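Local coordinates for protelomerase (Agrobacterium tumefaciens, PDB 4F43), which generates and protects the hairpin ends of linear DNA, and is captured here bound to a hairpin DNA, at residues A34-A39 / T73-A78; L30-D35 / D54-I59. The protein carries 1 engineered substitution. All blocks are in the same frame, centred on the assembly; numbering follows the deposited sequence.

In the fold
Both contacts belong to the all-helical N-terminal part of this fragment, and helix 28-40 is common to them. Contact 1 sets residues 34-39 against helix 65-82 and contact 2 residues 30-35 against helix 46-59, so Ala34 and Asp35 belong to both. Along the chain the shared helix comes first, then 46-59, then 65-82. The contact centres lie about 8 Å apart, on the same side of the chain's centre, and Tyr75 joins them through its hydroxyl, hydrogen-bonded to Glu56. The three helices thus form one small bundle that places residues of helix 65-82 on the hairpin DNA backbone, consistent with a part in holding the hairpin ends.

Contact 1: residues A34-A39 / T73-A78; sequences ADFIAA and TKYRNA. With nucleotides of chain B.
The ring of Tyr75 presents its edge to a face of Phe36 where helices 28-40 and 65-82 pack in the helical bundle of the N-terminal part of the fragment. This T-shaped pair has ring planes 68° apart and centroids separated by 5.4 Å. Tyr75 CD1 stands above the Phe36 ring near its rim and approaches Phe36 CD2 to 4.2 Å. Phe36 carries CG anti to its backbone N (chi1 -166°), a setting that turns the ring toward Tyr75 and toward Leu52 and Glu56 of helix 46-59, which also touch it. The tyrosine hydroxyl passes beyond this apolar pair to a hydrogen bond with Glu56.

One turn farther along helix 65-82, the small side chain of Ala78 lets Ile37 come in close. Ile37 CD1 lies 4.1 Å from Ala78 CB and also rests on the alanine carbonyl group, while Ile79, Ala82 and Phe83 pack round the isoleucine. All four residues that meet here are buried, and their side chains touch one another through carbon atoms alone. By contrast, Asp35 and Ala38 on helix 28-40 and Lys74 on helix 65-82 are exposed and lie well apart from the opposing segment.

Another side of helix 65-82 grips the DNA backbone of chain B. Thr73 OG1 donates to OP2 of DT20 of chain B over 2.6 Å, and Asn77 ND2 reaches OP2 of DA21 of chain B at 3.1 Å. Arg76 bends at chi3 to bring the edge of its guanidinium to the first of these phosphates, while its NH1 hydrogen-bonds to the carbonyl oxygens of Leu90 and Ala93, which should fix the group's rotation. The other non-bridging oxygen of that phosphate, OP1 of DT20 of chain B, accepts from Arg76 NE at 3.1 Å with an N-H...O angle of 138°.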
ATOM      1  N   ALA A  34      -6.173 -14.639  20.302  1.00 24.76           N
ATOM      2  CA  ALA A  34      -6.203 -16.090  20.450  1.00 17.80           C
ATOM      3  C   ALA A  34      -7.145 -16.514  21.574  1.00 32.33           C
ATOM      4  O   ALA A  34      -7.946 -17.433  21.411  1.00 40.08           O
ATOM      5  CB  ALA A  34      -4.802 -16.626  20.700  1.00 18.22           C
ATOM      6  N   ASP A  35      -7.043 -15.835  22.712  1.00 39.70           N
ATOM      7  CA  ASP A  35      -7.904 -16.114  23.855  1.00 29.38           C
ATOM      8  C   ASP A  35      -9.347 -15.732  23.550  1.00 27.28           C
ATOM      9  O   ASP A  35     -10.284 -16.317  24.094  1.00 36.21           O
ATOM     10  CB  ASP A  35      -7.417 -15.359  25.093  1.00 33.20           C
ATOM     11  CG  ASP A  35      -5.998 -15.724  25.478  1.00 54.14           C
ATOM     12  OD1 ASP A  35      -5.544 -16.824  25.099  1.00 62.14           O
ATOM     13  OD2 ASP A  35      -5.337 -14.910  26.159  1.00 59.93           O
ATOM     14  N   PHE A  36      -9.514 -14.742  22.680  1.00 22.50           N
ATOM     15  CA  PHE A  36     -10.835 -14.309  22.244  1.00 17.07           C
ATOM     16  C   PHE A  36     -11.516 -15.424  21.456  1.00 27.81           C
ATOM     17  O   PHE A  36     -12.616 -15.871  21.800  1.00 37.40           O
ATOM     18  CB  PHE A  36     -10.708 -13.057  21.379  1.00 16.85           C
ATOM     19  CG  PHE A  36     -12.001 -12.338  21.157  1.00 17.24           C
ATOM     20  CD1 PHE A  36     -12.545 -11.545  22.150  1.00 17.58           C
ATOM     21  CD2 PHE A  36     -12.668 -12.444  19.951  1.00 18.77           C
ATOM     22  CE1 PHE A  36     -13.733 -10.878  21.948  1.00 26.90           C
ATOM     23  CE2 PHE A  36     -13.857 -11.778  19.743  1.00 26.21           C
ATOM     24  CZ  PHE A  36     -14.389 -10.994  20.744  1.00 33.64           C
ATOM     25  N   ILE A  37     -10.844 -15.871  20.398  1.00 27.67           N
ATOM     26  CA  ILE A  37     -11.342 -16.966  19.572  1.00 33.13           C
ATOM     27  C   ILE A  37     -11.544 -18.229  20.410  1.00 37.23           C
ATOM     28  O   ILE A  37     -12.482 -18.994  20.181  1.00 38.66           O
ATOM     29  CB  ILE A  37     -10.387 -17.261  18.395  1.00 32.36           C
ATOM     30  CG1 ILE A  37     -10.176 -16.004  17.549  1.00 30.46           C
ATOM     31  CG2 ILE A  37     -10.923 -18.395  17.534  1.00 27.52           C
ATOM     32  CD1 ILE A  37     -11.449 -15.440  16.960  1.00 27.40           C
ATOM     33  N   ALA A  38     -10.670 -18.428  21.391  1.00 37.70           N
ATOM     34  CA  ALA A  38     -10.770 -19.567  22.297  1.00 39.18           C
ATOM     35  C   ALA A  38     -12.050 -19.509  23.126  1.00 34.87           C
ATOM     36  O   ALA A  38     -12.771 -20.500  23.240  1.00 37.68           O
ATOM     37  CB  ALA A  38      -9.552 -19.629  23.206  1.00 39.06           C
ATOM     38  N   ALA A  39     -12.324 -18.340  23.700  1.00 33.30           N
ATOM     39  CA  ALA A  39     -13.510 -18.150  24.526  1.00 29.41           C
ATOM     40  C   ALA A  39     -14.784 -18.207  23.691  1.00 31.72           C
ATOM     41  O   ALA A  39     -15.846 -18.574  24.194  1.00 35.68           O
ATOM     42  CB  ALA A  39     -13.426 -16.830  25.277  1.00 21.00           C
ATOM     43  N   THR A  73     -10.138  -4.642  12.753  1.00 18.97           N
ATOM     44  CA  THR A  73      -9.968  -5.385  11.507  1.00 22.95           C
ATOM     45  C   THR A  73      -9.303  -6.735  11.773  1.00 20.68           C
ATOM     46  O   THR A  73      -9.725  -7.762  11.233  1.00 21.11           O
ATOM     47  CB  THR A  73      -9.147  -4.589  10.474  1.00 29.37           C
ATOM     48  OG1 THR A  73      -9.861  -3.403  10.103  1.00 34.80           O
ATOM     49  CG2 THR A  73      -8.889  -5.426   9.229  1.00 20.38           C
ATOM     50  N   LYS A  74      -8.276  -6.731  12.624  1.00 18.28           N
ATOM     51  CA  LYS A  74      -7.596  -7.968  13.010  1.00 18.77           C
ATOM     52  C   LYS A  74      -8.554  -8.980  13.640  1.00 27.63           C
ATOM     53  O   LYS A  74      -8.620 -10.138  13.213  1.00 33.62           O
ATOM     54  CB  LYS A  74      -6.442  -7.680  13.973  1.00 26.38           C
ATOM     55  CG  LYS A  74      -5.324  -6.837  13.388  1.00 35.37           C
ATOM     56  CD  LYS A  74      -4.197  -6.665  14.394  1.00 36.03           C
ATOM     57  CE  LYS A  74      -3.092  -5.775  13.851  1.00 49.50           C
ATOM     58  NZ  LYS A  74      -2.437  -6.361  12.649  1.00 58.39           N
ATOM     59  N   TYR A  75      -9.289  -8.535  14.657  1.00 28.64           N
ATOM     60  CA  TYR A  75     -10.272  -9.378  15.332  1.00 22.69           C
ATOM     61  C   TYR A  75     -11.278  -9.957  14.346  1.00 28.12           C
ATOM     62  O   TYR A  75     -11.522 -11.163  14.337  1.00 41.17           O
ATOM     63  CB  TYR A  75     -11.020  -8.588  16.409  1.00 26.16           C
ATOM     64  CG  TYR A  75     -10.259  -8.401  17.703  1.00 33.00           C
ATOM     65  CD1 TYR A  75     -10.125  -9.444  18.611  1.00 40.53           C
ATOM     66  CD2 TYR A  75      -9.694  -7.175  18.026  1.00 32.27           C
ATOM     67  CE1 TYR A  75      -9.437  -9.273  19.797  1.00 45.69           C
ATOM     68  CE2 TYR A  75      -9.005  -6.994  19.208  1.00 39.13           C
ATOM     69  CZ  TYR A  75      -8.879  -8.047  20.090  1.00 49.12           C
ATOM     70  OH  TYR A  75      -8.194  -7.869  21.269  1.00 54.06           O
ATOM     71  N   ARG A  76     -11.855  -9.091  13.518  1.00 24.53           N
ATOM     72  CA  ARG A  76     -12.869  -9.505  12.552  1.00 27.74           C
ATOM     73  C   ARG A  76     -12.341 -10.533  11.554  1.00 28.44           C
ATOM     74  O   ARG A  76     -13.021 -11.516  11.249  1.00 26.80           O
ATOM     75  CB  ARG A  76     -13.440  -8.291  11.815  1.00 28.60           C
ATOM     76  CG  ARG A  76     -14.228  -7.346  12.706  1.00 32.30           C
ATOM     77  CD  ARG A  76     -14.776  -6.173  11.915  1.00 28.99           C
ATOM     78  NE  ARG A  76     -15.697  -6.613  10.872  1.00 30.39           N
ATOM     79  CZ  ARG A  76     -16.986  -6.865  11.074  1.00 27.25           C
ATOM     80  NH1 ARG A  76     -17.508  -6.719  12.285  1.00 35.93           N
ATOM     81  NH2 ARG A  76     -17.753  -7.264  10.068  1.00 18.83           N
ATOM     82  N   ASN A  77     -11.132 -10.304  11.050  1.00 22.83           N
ATOM     83  CA  ASN A  77     -10.500 -11.264  10.152  1.00 20.38           C
ATOM     84  C   ASN A  77     -10.240 -12.599  10.840  1.00 34.57           C
ATOM     85  O   ASN A  77     -10.393 -13.664  10.236  1.00 47.45           O
ATOM     86  CB  ASN A  77      -9.201 -10.698   9.576  1.00 15.26           C
ATOM     87  CG  ASN A  77      -9.445  -9.644   8.517  1.00 23.79           C
ATOM     88  OD1 ASN A  77     -10.456  -9.677   7.814  1.00 26.98           O
ATOM     89  ND2 ASN A  77      -8.518  -8.702   8.394  1.00 25.74           N
ATOM     90  N   ALA A  78      -9.856 -12.535  12.111  1.00 28.22           N
ATOM     91  CA  ALA A  78      -9.639 -13.741  12.903  1.00 32.62           C
ATOM     92  C   ALA A  78     -10.936 -14.531  13.053  1.00 41.57           C
ATOM     93  O   ALA A  78     -10.941 -15.759  12.958  1.00 45.58           O
ATOM     94  CB  ALA A  78      -9.068 -13.388  14.265  1.00 29.26           C
TER
ATOM     95  P    DT B  20     -13.144  -4.738   8.598  1.00 31.70           P
ATOM     96  OP1  DT B  20     -13.525  -6.156   8.780  1.00 34.23           O
ATOM     97  OP2  DT B  20     -12.391  -4.032   9.660  1.00 28.49           O
ATOM     98  O5'  DT B  20     -12.320  -4.627   7.232  1.00 35.70           O
ATOM     99  C5'  DT B  20     -12.810  -5.251   6.049  1.00 34.24           C
ATOM    100  C4'  DT B  20     -11.787  -5.168   4.929  1.00 28.46           C
ATOM    101  O4'  DT B  20     -11.544  -3.777   4.601  1.00 28.16           O
ATOM    102  C3'  DT B  20     -10.423  -5.775   5.250  1.00 28.95           C
ATOM    103  O3'  DT B  20      -9.903  -6.451   4.110  1.00 29.49           O
ATOM    104  C2'  DT B  20      -9.576  -4.558   5.612  1.00 28.76           C
ATOM    105  C1'  DT B  20     -10.165  -3.492   4.700  1.00 28.40           C
ATOM    106  N1   DT B  20     -10.011  -2.127   5.254  1.00 28.10           N
ATOM    107  C2   DT B  20      -9.407  -1.155   4.491  1.00 30.58           C
ATOM    108  O2   DT B  20      -8.988  -1.353   3.365  1.00 46.25           O
ATOM    109  N3   DT B  20      -9.316   0.068   5.101  1.00 27.99           N
ATOM    110  C4   DT B  20      -9.754   0.412   6.366  1.00 27.80           C
ATOM    111  O4   DT B  20      -9.620   1.548   6.818  1.00 27.80           O
ATOM    112  C5   DT B  20     -10.374  -0.659   7.106  1.00 27.79           C
ATOM    113  C7   DT B  20     -10.895  -0.425   8.490  1.00 27.83           C
ATOM    114  C6   DT B  20     -10.471  -1.860   6.525  1.00 41.00           C
ATOM    115  P    DA B  21      -8.502  -7.232   4.202  1.00 30.90           P
ATOM    116  OP1  DA B  21      -8.600  -8.444   3.358  1.00 39.47           O
ATOM    117  OP2  DA B  21      -8.141  -7.361   5.632  1.00 25.49           O
ATOM    118  O5'  DA B  21      -7.465  -6.222   3.521  1.00 39.50           O
ATOM    119  C5'  DA B  21      -7.501  -5.998   2.112  1.00 24.89           C
ATOM    120  C4'  DA B  21      -6.415  -5.030   1.673  1.00 25.68           C
ATOM    121  O4'  DA B  21      -6.548  -3.787   2.406  1.00 23.87           O
ATOM    122  C3'  DA B  21      -4.978  -5.485   1.915  1.00 25.42           C
ATOM    123  O3'  DA B  21      -4.125  -4.907   0.936  1.00 30.75           O
ATOM    124  C2'  DA B  21      -4.684  -4.891   3.284  1.00 24.42           C
ATOM    125  C1'  DA B  21      -5.343  -3.532   3.099  1.00 23.91           C
ATOM    126  N9   DA B  21      -5.669  -2.831   4.334  1.00 23.79           N
ATOM    127  C8   DA B  21      -6.259  -3.334   5.460  1.00 24.08           C
ATOM    128  N7   DA B  21      -6.426  -2.442   6.410  1.00 23.97           N
ATOM    129  C5   DA B  21      -5.911  -1.276   5.865  1.00 23.54           C
ATOM    130  C6   DA B  21      -5.783   0.043   6.350  1.00 23.27           C
ATOM    131  N6   DA B  21      -6.177   0.457   7.561  1.00 23.40           N
ATOM    132  N1   DA B  21      -5.220   0.943   5.522  1.00 22.92           N
ATOM    133  C2   DA B  21      -4.813   0.576   4.306  1.00 42.41           C
ATOM    134  N3   DA B  21      -4.879  -0.623   3.741  1.00 44.93           N
ATOM    135  C4   DA B  21      -5.444  -1.503   4.583  1.00 23.44           C
TER

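Contact 2: residues L30-D35 / D54-I59; sequences LLRIAD and DAEIAI
Arg32 lays one face of its guanidinium against Ile59, whose CD1 stands 3.4 Å above the guanidinium plane, displaced toward the NH2 side; Ile59 CG1 also comes close to NH2. Ile59 is exposed and poorly ordered, so the details of this covering are less certain than those of the charged pair beside it. There, Arg32 NE donates to Glu56 OE1 over 3.0 Å in a salt bridge with an N-H...O angle of 145°. The bond meets the carboxylate from above, 43° out of its plane, instead of lying flat with it. Glu56 OE2 stays 3.7 Å from Arg32 NH2, so the grip runs through one oxygen and is not a two-pronged pairing. The bridge ties helix 28-40 to the last turn of helix 46-59, two neighbouring members of the N-terminal helical bundle. Glu56 folds its chain back at chi2 (66°), which carries the buried carboxylate across to helix 28-40. With Tyr75 as a second partner of OE1, the two bonds probably stabilise the charged form of the acid. Besides the bond, Glu56 OE1 rests 3.4 Å from Arg32 CB, close to the root of the arginine side chain.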
ATOM      1  N   LEU A  30      -1.881 -10.471  19.778  1.00 38.09           N
ATOM      2  CA  LEU A  30      -2.121 -11.779  19.174  1.00 36.73           C
ATOM      3  C   LEU A  30      -2.627 -12.769  20.220  1.00 44.20           C
ATOM      4  O   LEU A  30      -3.479 -13.611  19.934  1.00 47.60           O
ATOM      5  CB  LEU A  30      -0.842 -12.311  18.523  1.00 34.17           C
ATOM      6  CG  LEU A  30      -0.295 -11.532  17.325  1.00 30.68           C
ATOM      7  CD1 LEU A  30       1.084 -12.041  16.937  1.00 23.82           C
ATOM      8  CD2 LEU A  30      -1.252 -11.629  16.148  1.00 32.72           C
ATOM      9  N   LEU A  31      -2.099 -12.655  21.435  1.00 47.98           N
ATOM     10  CA  LEU A  31      -2.541 -13.490  22.546  1.00 45.61           C
ATOM     11  C   LEU A  31      -3.985 -13.190  22.931  1.00 36.66           C
ATOM     12  O   LEU A  31      -4.766 -14.107  23.185  1.00 36.57           O
ATOM     13  CB  LEU A  31      -1.625 -13.308  23.759  1.00 42.93           C
ATOM     14  CG  LEU A  31      -0.235 -13.938  23.662  1.00 47.43           C
ATOM     15  CD1 LEU A  31       0.568 -13.660  24.923  1.00 52.22           C
ATOM     16  CD2 LEU A  31      -0.339 -15.433  23.406  1.00 44.29           C
ATOM     17  N   ARG A  32      -4.338 -11.908  22.975  1.00 25.34           N
ATOM     18  CA  ARG A  32      -5.702 -11.512  23.311  1.00 29.46           C
ATOM     19  C   ARG A  32      -6.692 -11.988  22.253  1.00 29.80           C
ATOM     20  O   ARG A  32      -7.809 -12.392  22.575  1.00 30.39           O
ATOM     21  CB  ARG A  32      -5.807  -9.998  23.497  1.00 35.99           C
ATOM     22  CG  ARG A  32      -5.010  -9.463  24.674  1.00 50.20           C
ATOM     23  CD  ARG A  32      -5.634  -8.198  25.235  1.00 65.03           C
ATOM     24  NE  ARG A  32      -6.974  -8.449  25.757  1.00 78.73           N
ATOM     25  CZ  ARG A  32      -7.230  -8.830  27.004  1.00 85.74           C
ATOM     26  NH1 ARG A  32      -6.236  -9.005  27.864  1.00 91.30           N
ATOM     27  NH2 ARG A  32      -8.482  -9.037  27.392  1.00 83.38           N
ATOM     28  N   ILE A  33      -6.273 -11.940  20.993  1.00 29.87           N
ATOM     29  CA  ILE A  33      -7.094 -12.434  19.891  1.00 29.31           C
ATOM     30  C   ILE A  33      -7.264 -13.948  19.985  1.00 30.55           C
ATOM     31  O   ILE A  33      -8.359 -14.479  19.778  1.00 28.41           O
ATOM     32  CB  ILE A  33      -6.482 -12.066  18.523  1.00 30.99           C
ATOM     33  CG1 ILE A  33      -6.424 -10.548  18.359  1.00 30.48           C
ATOM     34  CG2 ILE A  33      -7.282 -12.685  17.389  1.00 25.32           C
ATOM     35  CD1 ILE A  33      -5.799 -10.095  17.058  1.00 26.65           C
ATOM     36  N   ALA A  34      -6.173 -14.639  20.302  1.00 24.76           N
ATOM     37  CA  ALA A  34      -6.203 -16.090  20.450  1.00 17.80           C
ATOM     38  C   ALA A  34      -7.145 -16.514  21.574  1.00 32.33           C
ATOM     39  O   ALA A  34      -7.946 -17.433  21.411  1.00 40.08           O
ATOM     40  CB  ALA A  34      -4.802 -16.626  20.700  1.00 18.22           C
ATOM     41  N   ASP A  35      -7.043 -15.835  22.712  1.00 39.70           N
ATOM     42  CA  ASP A  35      -7.904 -16.114  23.855  1.00 29.38           C
ATOM     43  C   ASP A  35      -9.347 -15.732  23.550  1.00 27.28           C
ATOM     44  O   ASP A  35     -10.284 -16.317  24.094  1.00 36.21           O
ATOM     45  CB  ASP A  35      -7.417 -15.359  25.093  1.00 33.20           C
ATOM     46  CG  ASP A  35      -5.998 -15.724  25.478  1.00 54.14           C
ATOM     47  OD1 ASP A  35      -5.544 -16.824  25.099  1.00 62.14           O
ATOM     48  OD2 ASP A  35      -5.337 -14.910  26.159  1.00 59.93           O
ATOM     49  N   ASP A  54     -17.339  -6.471  24.676  1.00 30.94           N
ATOM     50  CA  ASP A  54     -17.330  -5.257  25.485  1.00 48.62           C
ATOM     51  C   ASP A  54     -16.067  -5.184  26.333  1.00 47.57           C
ATOM     52  O   ASP A  54     -15.466  -4.120  26.473  1.00 47.83           O
ATOM     53  CB  ASP A  54     -18.575  -5.174  26.370  1.00 62.40           C
ATOM     54  CG  ASP A  54     -19.793  -4.678  25.617  1.00 66.19           C
ATOM     55  OD1 ASP A  54     -20.760  -4.242  26.276  1.00 67.12           O
ATOM     56  OD2 ASP A  54     -19.781  -4.720  24.368  1.00 64.76           O
ATOM     57  N   ALA A  55     -15.668  -6.320  26.894  1.00 47.43           N
ATOM     58  CA  ALA A  55     -14.433  -6.385  27.665  1.00 57.64           C
ATOM     59  C   ALA A  55     -13.226  -6.168  26.755  1.00 61.13           C
ATOM     60  O   ALA A  55     -12.338  -5.363  27.059  1.00 63.13           O
ATOM     61  CB  ALA A  55     -14.326  -7.719  28.388  1.00 56.93           C
ATOM     62  N   GLU A  56     -13.211  -6.883  25.631  1.00 59.31           N
ATOM     63  CA  GLU A  56     -12.110  -6.791  24.676  1.00 49.18           C
ATOM     64  C   GLU A  56     -11.937  -5.365  24.156  1.00 44.01           C
ATOM     65  O   GLU A  56     -10.815  -4.899  23.957  1.00 38.30           O
ATOM     66  CB  GLU A  56     -12.330  -7.756  23.510  1.00 44.29           C
ATOM     67  CG  GLU A  56     -11.044  -8.328  22.939  1.00 50.23           C
ATOM     68  CD  GLU A  56     -10.326  -9.227  23.926  1.00 58.65           C
ATOM     69  OE1 GLU A  56      -9.080  -9.302  23.869  1.00 64.74           O
ATOM     70  OE2 GLU A  56     -11.009  -9.865  24.757  1.00 58.60           O
ATOM     71  N   ILE A  57     -13.055  -4.678  23.938  1.00 49.40           N
ATOM     72  CA  ILE A  57     -13.037  -3.276  23.540  1.00 47.20           C
ATOM     73  C   ILE A  57     -12.533  -2.411  24.688  1.00 43.35           C
ATOM     74  O   ILE A  57     -11.743  -1.485  24.487  1.00 42.37           O
ATOM     75  CB  ILE A  57     -14.438  -2.797  23.096  1.00 44.27           C
ATOM     76  CG1 ILE A  57     -14.714  -3.227  21.657  1.00 40.88           C
ATOM     77  CG2 ILE A  57     -14.559  -1.285  23.208  1.00 45.68           C
ATOM     78  CD1 ILE A  57     -13.795  -2.577  20.644  1.00 28.17           C
ATOM     79  N   ALA A  58     -12.982  -2.735  25.897  1.00 49.56           N
ATOM     80  CA  ALA A  58     -12.576  -2.007  27.092  1.00 52.83           C
ATOM     81  C   ALA A  58     -11.067  -2.078  27.306  1.00 56.11           C
ATOM     82  O   ALA A  58     -10.480  -1.179  27.908  1.00 52.92           O
ATOM     83  CB  ALA A  58     -13.313  -2.533  28.316  1.00 56.08           C
ATOM     84  N   ILE A  59     -10.447  -3.148  26.814  1.00 63.81           N
ATOM     85  CA  ILE A  59      -8.993  -3.288  26.894  1.00 72.87           C
ATOM     86  C   ILE A  59      -8.269  -2.144  26.183  1.00 75.11           C
ATOM     87  O   ILE A  59      -7.712  -1.257  26.830  1.00 77.17           O
ATOM     88  CB  ILE A  59      -8.513  -4.630  26.305  1.00 79.03           C
ATOM     89  CG1 ILE A  59      -9.174  -5.799  27.034  1.00 83.77           C
ATOM     90  CG2 ILE A  59      -6.997  -4.741  26.399  1.00 80.18           C
ATOM     91  CD1 ILE A  59      -8.866  -5.847  28.512  1.00 87.59           C
TER